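Local coordinates for protein arginase (Thermus thermophilus, PDB 2EF5) that probably catalyses the manganese-dependent hydrolysis of L-arginine to L-ornithine and urea, at residues A81-P84 and E85-P89; G105-G109 and R110-V114; R176-E180 and A181-V185; E201-L204 and K205-G209; M276-G279 and L280-L284. One frame throughout, in Å; residues are numbered along the deposited sequence.

Interaction 1. Residues A81-P84 and E85-P89; sequences AALP and EGVFP
The ring of Pro84 and the side chain of Val87 lie across each other at a slant. Ring atom CG of Pro84 meets CG2 of Val87 at 3.5 Å, closer than two such carbons usually come. The same methyl also rests against the Pro84 carbonyl, with CG2 of Val87 3.3 Å from O of Pro84. The first torsion of Val87 explains this. CG1 stands anti to the backbone N (chi1 177°), which leaves CG2 beside N, on the Pro84 side.

Leu83 forms a second, less tight pair. Its CD1 comes obliquely to CB of Pro89, at 4.0 Å. The same CD1 is 4.4 Å from CG1 of Val87. One leucine methyl thus reaches both Val87 and Pro89. Glu85 points the other way. Its CB stays close to the Pro84 carbonyl carbon, while the extended chain runs out and touches Arg108.

The backbone closes with one weak hydrogen bond from Val87 N to Pro84 O, 3.4 Å long and bent to 140°. Gly86 sits in the third position of the turn with a phi of 103°. At that angle a side chain would collide with the carbonyl oxygen of Glu85, so a glycine fits. Leu83 and Val87 both also touch Ala4 of strand 2-8, and Pro89 touches Ser257 of strand 255-261. The arrangement is a type II beta turn from Pro84 to Val87. It joins helix 66-81 to strand 87-93, one of the helix-to-strand links of the parallel alpha/beta arginase fold.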
loop_
_atom_site.group_PDB
_atom_site.type_symbol
_atom_site.label_atom_id
_atom_site.label_comp_id
_atom_site.label_asym_id
_atom_site.label_seq_id
_atom_site.Cartn_x
_atom_site.Cartn_y
_atom_site.Cartn_z
ATOM N N ALA A 81 -30.791 13.064 -34.930
ATOM C CA ALA A 81 -30.911 11.772 -35.596
ATOM C C ALA A 81 -31.359 11.957 -37.041
ATOM O O ALA A 81 -31.053 11.140 -37.906
ATOM C CB ALA A 81 -31.905 10.884 -34.852
ATOM N N ALA A 82 -32.078 13.041 -37.297
ATOM C CA ALA A 82 -32.577 13.319 -38.635
ATOM C C ALA A 82 -31.550 13.974 -39.557
ATOM O O ALA A 82 -31.783 14.084 -40.762
ATOM C CB ALA A 82 -33.827 14.191 -38.548
ATOM N N LEU A 83 -30.422 14.413 -39.006
ATOM C CA LEU A 83 -29.394 15.050 -39.826
ATOM C C LEU A 83 -28.785 14.084 -40.834
ATOM O O LEU A 83 -28.616 12.904 -40.545
ATOM C CB LEU A 83 -28.264 15.609 -38.946
ATOM C CG LEU A 83 -28.530 16.896 -38.157
ATOM C CD1 LEU A 83 -27.334 17.221 -37.280
ATOM C CD2 LEU A 83 -28.798 18.038 -39.121
ATOM N N PRO A 84 -28.476 14.562 -42.048
ATOM C CA PRO A 84 -27.871 13.628 -43.000
ATOM C C PRO A 84 -26.521 13.238 -42.392
ATOM O O PRO A 84 -25.845 14.081 -41.805
ATOM C CB PRO A 84 -27.741 14.468 -44.270
ATOM C CG PRO A 84 -27.631 15.875 -43.757
ATOM C CD PRO A 84 -28.650 15.896 -42.646
ATOM N N GLU A 85 -26.140 11.967 -42.497
ATOM C CA GLU A 85 -24.873 11.526 -41.928
ATOM C C GLU A 85 -23.728 12.260 -42.657
ATOM O O GLU A 85 -23.850 12.634 -43.826
ATOM C CB GLU A 85 -24.792 9.992 -42.005
ATOM C CG GLU A 85 -25.855 9.331 -41.068
ATOM C CD GLU A 85 -25.834 7.811 -40.994
ATOM O OE1 GLU A 85 -26.329 7.161 -41.943
ATOM O OE2 GLU A 85 -25.273 7.255 -40.014
ATOM N N GLY A 86 -22.649 12.542 -41.931
ATOM C CA GLY A 86 -21.531 13.278 -42.503
ATOM C C GLY A 86 -21.573 14.719 -42.018
ATOM O O GLY A 86 -20.646 15.500 -42.242
ATOM N N VAL A 87 -22.669 15.079 -41.360
ATOM C CA VAL A 87 -22.812 16.423 -40.827
ATOM C C VAL A 87 -22.438 16.374 -39.347
ATOM O O VAL A 87 -23.050 15.646 -38.561
ATOM C CB VAL A 87 -24.256 16.950 -40.992
ATOM C CG1 VAL A 87 -24.384 18.325 -40.352
ATOM C CG2 VAL A 87 -24.613 17.040 -42.472
ATOM N N PHE A 88 -21.417 17.143 -38.983
ATOM C CA PHE A 88 -20.928 17.204 -37.610
ATOM C C PHE A 88 -21.808 18.142 -36.781
ATOM O O PHE A 88 -21.905 19.340 -37.074
ATOM C CB PHE A 88 -19.482 17.715 -37.607
ATOM C CG PHE A 88 -18.794 17.604 -36.276
ATOM C CD1 PHE A 88 -17.816 16.643 -36.065
ATOM C CD2 PHE A 88 -19.109 18.477 -35.241
ATOM C CE1 PHE A 88 -17.152 16.558 -34.838
ATOM C CE2 PHE A 88 -18.456 18.401 -34.009
ATOM C CZ PHE A 88 -17.479 17.445 -33.806
ATOM N N PRO A 89 -22.464 17.609 -35.738
ATOM C CA PRO A 89 -23.325 18.448 -34.901
ATOM C C PRO A 89 -22.644 19.027 -33.666
ATOM O O PRO A 89 -21.945 18.318 -32.935
ATOM C CB PRO A 89 -24.445 17.498 -34.513
ATOM C CG PRO A 89 -23.686 16.231 -34.271
ATOM C CD PRO A 89 -22.716 16.181 -35.466
#

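Interaction 2. Residues G105-G109 and R110-V114; sequences GAARG and RRVGV
Val112 lays both its methyls on Ala107. Its CG1 is 3.9 Å from CA of Ala107, and its CG2 is 4.0 Å from CB of Ala107. With chi1 at -58°, CG2 lies between the backbone N and the carbonyl carbon and CG1 beside N, and from there both methyls rest against CB of Ala107, and CG1 also against its CA.

Arg110 meets the same residue through its backbone. Its N donates to O of Ala107 at 3.0 Å, with a fairly straight N-H angle of 159°. The donor stands well above the carbonyl plane, 52° out of it. CB of Arg110 lies 3.7 Å from that oxygen. Beyond CB the chain bends twice and leads away from the contact. The bond closes a type I' beta turn from Ala107 to Arg110. Arg108 and Gly109 fill its middle positions, both with positive phi, which suits the glycine.

The turn carries the chain from helix 99-107 into strand 113-117. Gly113 pairs with Pro211 and His213, at the start of strand 212-217, and Val114 with Asp161 and Val163, at the start of strand 162-167; these two strands flank this one. Arg111 forms a salt bridge with Asp161. Val112 also touches Gln256, and Ala106 touches Ser257, both on strand 255-261.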
loop_
_atom_site.group_PDB
_atom_site.type_symbol
_atom_site.label_atom_id
_atom_site.label_comp_id
_atom_site.label_asym_id
_atom_site.label_seq_id
_atom_site.Cartn_x
_atom_site.Cartn_y
_atom_site.Cartn_z
ATOM N N GLY A 105 -29.004 11.209 -29.693
ATOM C CA GLY A 105 -29.330 11.588 -31.054
ATOM C C GLY A 105 -28.150 11.469 -31.999
ATOM O O GLY A 105 -28.283 10.909 -33.086
ATOM N N ALA A 106 -26.994 11.985 -31.585
ATOM C CA ALA A 106 -25.782 11.946 -32.405
ATOM C C ALA A 106 -25.213 10.541 -32.585
ATOM O O ALA A 106 -24.482 10.282 -33.541
ATOM C CB ALA A 106 -24.707 12.866 -31.798
ATOM N N ALA A 107 -25.540 9.640 -31.666
ATOM C CA ALA A 107 -25.045 8.272 -31.728
ATOM C C ALA A 107 -25.633 7.511 -32.914
ATOM O O ALA A 107 -25.012 6.582 -33.436
ATOM C CB ALA A 107 -25.364 7.545 -30.432
ATOM N N ARG A 108 -26.833 7.901 -33.329
ATOM C CA ARG A 108 -27.498 7.258 -34.457
ATOM C C ARG A 108 -27.652 5.753 -34.284
ATOM O O ARG A 108 -27.526 4.998 -35.244
ATOM C CB ARG A 108 -26.729 7.538 -35.751
ATOM C CG ARG A 108 -26.711 8.995 -36.129
ATOM C CD ARG A 108 -26.206 9.209 -37.538
ATOM N NE ARG A 108 -26.581 10.540 -37.992
ATOM C CZ ARG A 108 -27.837 10.966 -38.062
ATOM N NH1 ARG A 108 -28.829 10.158 -37.716
ATOM N NH2 ARG A 108 -28.101 12.202 -38.448
ATOM N N GLY A 109 -27.914 5.318 -33.058
ATOM C CA GLY A 109 -28.095 3.900 -32.810
ATOM C C GLY A 109 -26.834 3.056 -32.819
ATOM O O GLY A 109 -26.895 1.860 -32.543
ATOM N N ARG A 110 -25.692 3.658 -33.132
ATOM C CA ARG A 110 -24.447 2.903 -33.155
ATOM C C ARG A 110 -23.636 3.117 -31.882
ATOM O O ARG A 110 -23.894 4.046 -31.117
ATOM C CB ARG A 110 -23.608 3.280 -34.383
ATOM C CG ARG A 110 -22.323 2.455 -34.550
ATOM C CD ARG A 110 -22.546 0.954 -34.290
ATOM N NE ARG A 110 -23.586 0.377 -35.138
ATOM C CZ ARG A 110 -23.446 0.119 -36.435
ATOM N NH1 ARG A 110 -22.300 0.383 -37.045
ATOM N NH2 ARG A 110 -24.454 -0.399 -37.126
ATOM N N ARG A 111 -22.661 2.243 -31.662
ATOM C CA ARG A 111 -21.803 2.311 -30.492
ATOM C C ARG A 111 -20.837 3.487 -30.614
ATOM O O ARG A 111 -20.067 3.569 -31.566
ATOM C CB ARG A 111 -21.012 1.008 -30.357
ATOM C CG ARG A 111 -20.128 0.933 -29.127
ATOM C CD ARG A 111 -19.230 -0.291 -29.158
ATOM N NE ARG A 111 -18.386 -0.372 -27.971
ATOM C CZ ARG A 111 -17.401 -1.249 -27.808
ATOM N NH1 ARG A 111 -17.125 -2.131 -28.761
ATOM N NH2 ARG A 111 -16.694 -1.246 -26.687
ATOM N N VAL A 112 -20.878 4.400 -29.649
ATOM C CA VAL A 112 -19.991 5.559 -29.675
ATOM C C VAL A 112 -19.283 5.737 -28.342
ATOM O O VAL A 112 -19.820 5.382 -27.293
ATOM C CB VAL A 112 -20.768 6.866 -29.972
ATOM C CG1 VAL A 112 -21.496 6.753 -31.309
ATOM C CG2 VAL A 112 -21.752 7.152 -28.842
ATOM N N GLY A 113 -18.071 6.275 -28.388
ATOM C CA GLY A 113 -17.336 6.520 -27.161
ATOM C C GLY A 113 -17.708 7.917 -26.695
ATOM O O GLY A 113 -17.986 8.789 -27.517
ATOM N N VAL A 114 -17.732 8.136 -25.385
ATOM C CA VAL A 114 -18.082 9.448 -24.851
ATOM C C VAL A 114 -16.959 10.016 -23.995
ATOM O O VAL A 114 -16.552 9.409 -23.011
ATOM C CB VAL A 114 -19.364 9.379 -23.988
ATOM C CG1 VAL A 114 -19.657 10.755 -23.353
ATOM C CG2 VAL A 114 -20.539 8.923 -24.842
#

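Interaction 3. Residues R176-E180 and A181-V185; sequences RLLKE and AGVRV
Leu178 and Val183 form the close-packed part of this contact. CD2 of Leu178 lies 3.8 Å from CB of Val183 and 4.0 Å from its CG1, and the two side chains slant past each other. The leucine CG is anti to the carbonyl carbon (chi1 -73°). Although the side chain sets out away from 181-185, its end returns towards the valine. The same CD2 is 4.4 Å from CG2 of Val185. Leu178 also packs on Leu164 and Phe123, and Val183 on Val162, which keeps this face buried.

Next to these side chains the helix ends in a Schellman motif. Ala181 N holds the last regular helical bond, to Leu177 O at 2.8 Å, and CB of Ala181 is 3.2 Å from the same oxygen. Val183 N donates to Leu178 O at 3.2 Å, with an angle of 163°. Gly182 N makes a weak bond to Lys179 O at 3.1 Å. Gly182 N also bends weakly onto Leu178 O, at 2.9 Å and only 123°, so that oxygen has two donors. Gly182 is the C-prime residue, with the positive phi that favours glycine. The motif turns the chain out of helix 172-181 and into strand 184-187, within a beta-alpha-beta unit that starts at strand 162-167.

The solvent side is looser. Glu180 is exposed and touches 181-185 only close to the backbone, through CB, while its extended chain heads outward. Lys179, also exposed, points away from 181-185 too, and forms a cation-pi contact with Phe290 of a second subunit.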
loop_
_atom_site.group_PDB
_atom_site.type_symbol
_atom_site.label_atom_id
_atom_site.label_comp_id
_atom_site.label_asym_id
_atom_site.label_seq_id
_atom_site.Cartn_x
_atom_site.Cartn_y
_atom_site.Cartn_z
ATOM N N ARG A 176 -19.556 5.704 -5.804
ATOM C CA ARG A 176 -20.006 4.315 -5.797
ATOM C C ARG A 176 -20.481 3.863 -7.177
ATOM O O ARG A 176 -20.036 2.834 -7.689
ATOM C CB ARG A 176 -21.150 4.112 -4.791
ATOM C CG ARG A 176 -20.711 3.926 -3.347
ATOM C CD ARG A 176 -21.855 3.421 -2.450
ATOM N NE ARG A 176 -22.958 4.374 -2.332
ATOM C CZ ARG A 176 -24.063 4.356 -3.075
ATOM N NH1 ARG A 176 -24.234 3.423 -4.003
ATOM N NH2 ARG A 176 -24.997 5.277 -2.888
ATOM N N LEU A 177 -21.385 4.633 -7.776
ATOM C CA LEU A 177 -21.925 4.293 -9.086
ATOM C C LEU A 177 -20.839 4.216 -10.158
ATOM O O LEU A 177 -20.826 3.297 -10.983
ATOM C CB LEU A 177 -23.000 5.308 -9.492
ATOM C CG LEU A 177 -24.261 5.313 -8.628
ATOM C CD1 LEU A 177 -25.214 6.377 -9.133
ATOM C CD2 LEU A 177 -24.921 3.940 -8.668
ATOM N N LEU A 178 -19.929 5.185 -10.152
ATOM C CA LEU A 178 -18.844 5.195 -11.126
ATOM C C LEU A 178 -17.990 3.930 -10.987
ATOM O O LEU A 178 -17.672 3.272 -11.982
ATOM C CB LEU A 178 -17.975 6.444 -10.940
ATOM C CG LEU A 178 -18.604 7.762 -11.405
ATOM C CD1 LEU A 178 -17.827 8.940 -10.848
ATOM C CD2 LEU A 178 -18.632 7.803 -12.932
ATOM N N LYS A 179 -17.623 3.577 -9.760
ATOM C CA LYS A 179 -16.819 2.375 -9.564
ATOM C C LYS A 179 -17.601 1.120 -9.943
ATOM O O LYS A 179 -17.078 0.236 -10.621
ATOM C CB LYS A 179 -16.329 2.286 -8.118
ATOM C CG LYS A 179 -15.221 3.277 -7.816
ATOM C CD LYS A 179 -14.428 2.879 -6.584
ATOM C CE LYS A 179 -13.112 3.645 -6.526
ATOM N NZ LYS A 179 -12.268 3.381 -7.732
ATOM N N GLU A 180 -18.854 1.051 -9.508
ATOM C CA GLU A 180 -19.708 -0.087 -9.824
ATOM C C GLU A 180 -19.819 -0.260 -11.334
ATOM O O GLU A 180 -19.692 -1.371 -11.854
ATOM C CB GLU A 180 -21.112 0.121 -9.251
ATOM C CG GLU A 180 -21.323 -0.394 -7.834
ATOM C CD GLU A 180 -22.716 -0.077 -7.298
ATOM O OE1 GLU A 180 -23.695 -0.217 -8.064
ATOM O OE2 GLU A 180 -22.830 0.302 -6.114
ATOM N N ALA A 181 -20.059 0.847 -12.030
ATOM C CA ALA A 181 -20.220 0.831 -13.480
ATOM C C ALA A 181 -18.913 0.622 -14.243
ATOM O O ALA A 181 -18.933 0.277 -15.421
ATOM C CB ALA A 181 -20.889 2.125 -13.938
ATOM N N GLY A 182 -17.781 0.839 -13.581
ATOM C CA GLY A 182 -16.502 0.651 -14.247
ATOM C C GLY A 182 -16.133 1.759 -15.226
ATOM O O GLY A 182 -15.488 1.510 -16.247
ATOM N N VAL A 183 -16.545 2.983 -14.920
ATOM C CA VAL A 183 -16.241 4.121 -15.776
ATOM C C VAL A 183 -14.799 4.580 -15.551
ATOM O O VAL A 183 -14.355 4.712 -14.410
ATOM C CB VAL A 183 -17.201 5.304 -15.486
ATOM C CG1 VAL A 183 -16.762 6.543 -16.263
ATOM C CG2 VAL A 183 -18.629 4.916 -15.865
ATOM N N ARG A 184 -14.066 4.799 -16.638
ATOM C CA ARG A 184 -12.683 5.264 -16.542
ATOM C C ARG A 184 -12.737 6.747 -16.174
ATOM O O ARG A 184 -13.310 7.557 -16.911
ATOM C CB ARG A 184 -11.968 5.083 -17.883
ATOM C CG ARG A 184 -10.559 5.679 -17.941
ATOM C CD ARG A 184 -9.611 4.995 -16.972
ATOM N NE ARG A 184 -9.425 3.585 -17.295
ATOM C CZ ARG A 184 -8.681 3.131 -18.299
ATOM N NH1 ARG A 184 -8.036 3.980 -19.092
ATOM N NH2 ARG A 184 -8.588 1.823 -18.514
ATOM N N VAL A 185 -12.147 7.098 -15.036
ATOM C CA VAL A 185 -12.162 8.479 -14.563
ATOM C C VAL A 185 -10.773 9.092 -14.377
ATOM O O VAL A 185 -9.918 8.531 -13.689
ATOM C CB VAL A 185 -12.898 8.581 -13.217
ATOM C CG1 VAL A 185 -12.982 10.034 -12.771
ATOM C CG2 VAL A 185 -14.291 7.975 -13.342
#

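Interaction 4. Residues E201-L204 and K205-G209; sequences EEVL and KHLQG
The amide N of His206 donates to O of Glu202 at 2.9 Å, with an N-H angle of 164°. CB of His206 rests on the same oxygen at 3.3 Å. The imidazole leads away from there, with CG anti to the backbone N (chi1 -171°).

On one side in sequence, Lys205 N bonds to Glu201 O at 3.1 Å. On the other, Leu207 N bonds to Val203 O at 3.0 Å. Leu207 folds back over that last acceptor, with its CG 3.5 Å from Val203 O. Its CD1 then reaches CG1 of Val203 at 4.2 Å, so a polar bond and an apolar contact join the same pair. Leu204 O makes no hydrogen bond to Gln208 N, but accepts one from Arg254. Gln208 N turns to Lys205 O instead.

The charged ends find partners outside the segments: Glu202 meets Tyr186 and Arg198, and Lys205 forms a salt bridge with Asp158 of a fourth subunit. Val203 and Leu207 pack on Val163 of strand 162-167, and Leu204 on helix 239-252. This is the C-terminal turn of an alpha helix, with i to i+4 bonds ending at Leu207, where helix 196-206 gives way to the loop before strand 212-217.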
loop_
_atom_site.group_PDB
_atom_site.type_symbol
_atom_site.label_atom_id
_atom_site.label_comp_id
_atom_site.label_asym_id
_atom_site.label_seq_id
_atom_site.Cartn_x
_atom_site.Cartn_y
_atom_site.Cartn_z
ATOM N N GLU A 201 -3.897 10.265 -24.883
ATOM C CA GLU A 201 -3.494 9.042 -25.576
ATOM C C GLU A 201 -4.256 7.860 -24.986
ATOM O O GLU A 201 -4.763 7.010 -25.713
ATOM C CB GLU A 201 -1.986 8.809 -25.415
ATOM C CG GLU A 201 -1.110 9.977 -25.862
ATOM C CD GLU A 201 -0.933 10.062 -27.369
ATOM O OE1 GLU A 201 -1.929 9.900 -28.110
ATOM O OE2 GLU A 201 0.211 10.307 -27.812
ATOM N N GLU A 202 -4.333 7.813 -23.662
ATOM C CA GLU A 202 -5.041 6.737 -22.980
ATOM C C GLU A 202 -6.541 6.748 -23.269
ATOM O O GLU A 202 -7.175 5.696 -23.352
ATOM C CB GLU A 202 -4.784 6.814 -21.474
ATOM C CG GLU A 202 -3.419 6.270 -21.076
ATOM C CD GLU A 202 -3.180 6.316 -19.581
ATOM O OE1 GLU A 202 -4.170 6.313 -18.817
ATOM O OE2 GLU A 202 -2.002 6.337 -19.164
ATOM N N VAL A 203 -7.109 7.938 -23.418
ATOM C CA VAL A 203 -8.527 8.058 -23.726
ATOM C C VAL A 203 -8.788 7.415 -25.091
ATOM O O VAL A 203 -9.698 6.596 -25.246
ATOM C CB VAL A 203 -8.973 9.554 -23.772
ATOM C CG1 VAL A 203 -10.328 9.691 -24.436
ATOM C CG2 VAL A 203 -9.031 10.121 -22.364
ATOM N N LEU A 204 -7.986 7.788 -26.085
ATOM C CA LEU A 204 -8.151 7.250 -27.429
ATOM C C LEU A 204 -7.967 5.733 -27.483
ATOM O O LEU A 204 -8.635 5.050 -28.267
ATOM C CB LEU A 204 -7.162 7.921 -28.384
ATOM C CG LEU A 204 -7.417 9.401 -28.674
ATOM C CD1 LEU A 204 -6.291 9.952 -29.530
ATOM C CD2 LEU A 204 -8.758 9.561 -29.373
ATOM N N LYS A 205 -7.059 5.219 -26.657
ATOM C CA LYS A 205 -6.781 3.786 -26.610
ATOM C C LYS A 205 -7.963 3.066 -25.979
ATOM O O LYS A 205 -8.458 2.062 -26.505
ATOM C CB LYS A 205 -5.520 3.517 -25.781
ATOM C CG LYS A 205 -5.048 2.066 -25.779
ATOM C CD LYS A 205 -4.420 1.671 -27.113
ATOM C CE LYS A 205 -3.733 0.309 -27.037
ATOM N NZ LYS A 205 -2.944 0.005 -28.274
ATOM N N HIS A 206 -8.413 3.594 -24.844
ATOM C CA HIS A 206 -9.536 3.020 -24.115
ATOM C C HIS A 206 -10.791 2.965 -24.981
ATOM O O HIS A 206 -11.625 2.075 -24.815
ATOM C CB HIS A 206 -9.821 3.848 -22.867
ATOM C CG HIS A 206 -10.819 3.226 -21.941
ATOM N ND1 HIS A 206 -10.548 2.096 -21.204
ATOM C CD2 HIS A 206 -12.097 3.572 -21.647
ATOM C CE1 HIS A 206 -11.616 1.766 -20.495
ATOM N NE2 HIS A 206 -12.567 2.649 -20.749
ATOM N N LEU A 207 -10.914 3.915 -25.906
ATOM C CA LEU A 207 -12.078 3.984 -26.785
ATOM C C LEU A 207 -11.691 3.718 -28.235
ATOM O O LEU A 207 -12.356 4.186 -29.163
ATOM C CB LEU A 207 -12.723 5.374 -26.683
ATOM C CG LEU A 207 -13.096 5.881 -25.288
ATOM C CD1 LEU A 207 -13.653 7.301 -25.380
ATOM C CD2 LEU A 207 -14.128 4.952 -24.671
ATOM N N GLN A 208 -10.621 2.955 -28.428
ATOM C CA GLN A 208 -10.130 2.658 -29.766
ATOM C C GLN A 208 -11.182 2.087 -30.717
ATOM O O GLN A 208 -12.061 1.322 -30.314
ATOM C CB GLN A 208 -8.928 1.709 -29.684
ATOM C CG GLN A 208 -9.246 0.305 -29.192
ATOM C CD GLN A 208 -7.997 -0.556 -29.068
ATOM O OE1 GLN A 208 -7.191 -0.641 -29.998
ATOM N NE2 GLN A 208 -7.833 -1.198 -27.918
ATOM N N GLY A 209 -11.085 2.489 -31.981
ATOM C CA GLY A 209 -12.003 2.018 -33.003
ATOM C C GLY A 209 -13.414 2.578 -32.981
ATOM O O GLY A 209 -14.223 2.233 -33.843
#

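Interaction 5. Residues M276-G279 and L280-L284; sequences MLVG and LALSL
Leu280 packs against Met276, one helical turn back. Its N donates to O of Met276 at 3.0 Å. Its CD1 reaches CE of Met276 at 4.5 Å, a light contact.

Ala281 follows, with its N on O of Leu277 at 2.9 Å. Its methyl lies near that oxygen and O of Val278. These are the i to i+4 bonds of an alpha helix. Helix 272-284 packs on the parallel sheet through Ala281, which meets Leu258 and Leu260 of strand 255-261, with helix 239-252 on the Leu280 side and helix 31-37 on the Leu282 side.

At Leu282 the N bonds to O of Val278, and the side-chain CG lies 3.3 Å from that oxygen. CG is anti to the carbonyl carbon (chi1 -59°), which turns it back towards Val278, 4.5 Å from CG1. With an alanine here, Val278 CG1 would probably lose this neighbour and a gap would open against Gln34 and Leu35.

At Ser283 the N donates to O of Gly279 at 3.1 Å. A water donates to O of Gly279 at 2.9 Å and to OG of Ser283 at 3.2 Å, bridging the two residues across one turn of the helix. OG is also hydrogen-bonded to ND1 of His243, a residue of a guanidine pocket.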
loop_
_atom_site.group_PDB
_atom_site.type_symbol
_atom_site.label_atom_id
_atom_site.label_comp_id
_atom_site.label_asym_id
_atom_site.label_seq_id
_atom_site.Cartn_x
_atom_site.Cartn_y
_atom_site.Cartn_z
ATOM N N MET A 276 -13.671 31.176 -24.846
ATOM C CA MET A 276 -12.787 30.058 -24.523
ATOM C C MET A 276 -13.295 28.788 -25.190
ATOM O O MET A 276 -12.547 28.093 -25.878
ATOM C CB MET A 276 -12.741 29.810 -23.014
ATOM C CG MET A 276 -11.833 30.726 -22.206
ATOM S SD MET A 276 -10.079 30.342 -22.400
ATOM C CE MET A 276 -10.122 28.534 -22.500
ATOM N N LEU A 277 -14.568 28.476 -24.968
ATOM C CA LEU A 277 -15.149 27.269 -25.540
ATOM C C LEU A 277 -15.203 27.283 -27.059
ATOM O O LEU A 277 -15.070 26.245 -27.693
ATOM C CB LEU A 277 -16.547 27.021 -24.970
ATOM C CG LEU A 277 -16.588 26.018 -23.811
ATOM C CD1 LEU A 277 -15.744 26.522 -22.657
ATOM C CD2 LEU A 277 -18.026 25.815 -23.358
ATOM N N VAL A 278 -15.420 28.446 -27.654
ATOM C CA VAL A 278 -15.440 28.493 -29.105
ATOM C C VAL A 278 -14.046 28.117 -29.612
ATOM O O VAL A 278 -13.910 27.331 -30.548
ATOM C CB VAL A 278 -15.824 29.888 -29.635
ATOM C CG1 VAL A 278 -15.545 29.964 -31.124
ATOM C CG2 VAL A 278 -17.302 30.152 -29.368
ATOM N N GLY A 279 -13.015 28.665 -28.975
ATOM C CA GLY A 279 -11.660 28.360 -29.391
ATOM C C GLY A 279 -11.376 26.877 -29.264
ATOM O O GLY A 279 -10.709 26.291 -30.121
ATOM N N LEU A 280 -11.878 26.263 -28.195
ATOM C CA LEU A 280 -11.662 24.838 -27.983
ATOM C C LEU A 280 -12.383 24.031 -29.054
ATOM O O LEU A 280 -11.861 23.021 -29.512
ATOM C CB LEU A 280 -12.122 24.422 -26.580
ATOM C CG LEU A 280 -11.229 24.973 -25.464
ATOM C CD1 LEU A 280 -11.850 24.708 -24.093
ATOM C CD2 LEU A 280 -9.854 24.324 -25.558
ATOM N N ALA A 281 -13.563 24.475 -29.469
ATOM C CA ALA A 281 -14.288 23.762 -30.524
ATOM C C ALA A 281 -13.461 23.790 -31.810
ATOM O O ALA A 281 -13.371 22.790 -32.522
ATOM C CB ALA A 281 -15.649 24.403 -30.773
ATOM N N LEU A 282 -12.853 24.937 -32.107
ATOM C CA LEU A 282 -12.045 25.067 -33.316
ATOM C C LEU A 282 -10.883 24.072 -33.289
ATOM O O LEU A 282 -10.601 23.404 -34.290
ATOM C CB LEU A 282 -11.530 26.502 -33.456
ATOM C CG LEU A 282 -12.601 27.603 -33.530
ATOM C CD1 LEU A 282 -11.905 28.964 -33.630
ATOM C CD2 LEU A 282 -13.531 27.373 -34.728
ATOM N N SER A 283 -10.217 23.956 -32.143
ATOM C CA SER A 283 -9.111 23.013 -32.037
ATOM C C SER A 283 -9.614 21.585 -32.202
ATOM O O SER A 283 -8.959 20.755 -32.837
ATOM C CB SER A 283 -8.411 23.140 -30.685
ATOM O OG SER A 283 -7.775 24.394 -30.554
ATOM N N LEU A 284 -10.772 21.288 -31.625
ATOM C CA LEU A 284 -11.322 19.945 -31.738
ATOM C C LEU A 284 -11.650 19.619 -33.187
ATOM O O LEU A 284 -11.576 18.461 -33.605
ATOM C CB LEU A 284 -12.579 19.803 -30.878
ATOM C CG LEU A 284 -13.173 18.393 -30.831
ATOM C CD1 LEU A 284 -12.195 17.446 -30.160
ATOM C CD2 LEU A 284 -14.488 18.411 -30.068
HETATM O O HOH W 1 -8.357 27.467 -31.379
#

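Interactions 1 to 3 are links from a helix to a strand of the same sheet, while interactions 4 and 5 lie within the ends of helices. Interactions 1 and 2 meet where Arg108 lies against 81-85. Interaction 2 touches interaction 4, with CD1 of Leu207 4.2 Å from CA of Gly113. Interactions 3 and 4 touch at Arg184 and His206. Interaction 5 touches none of the others. The side chain of Ser283 is about 6 Å from a bound guanidine. The side chain of Leu277 is about 7 Å from that of Asp217, a manganese ligand, and about 10 Å from a manganese ion. The side chain of Leu178 in interaction 3 is about 12 Å from a manganese ion.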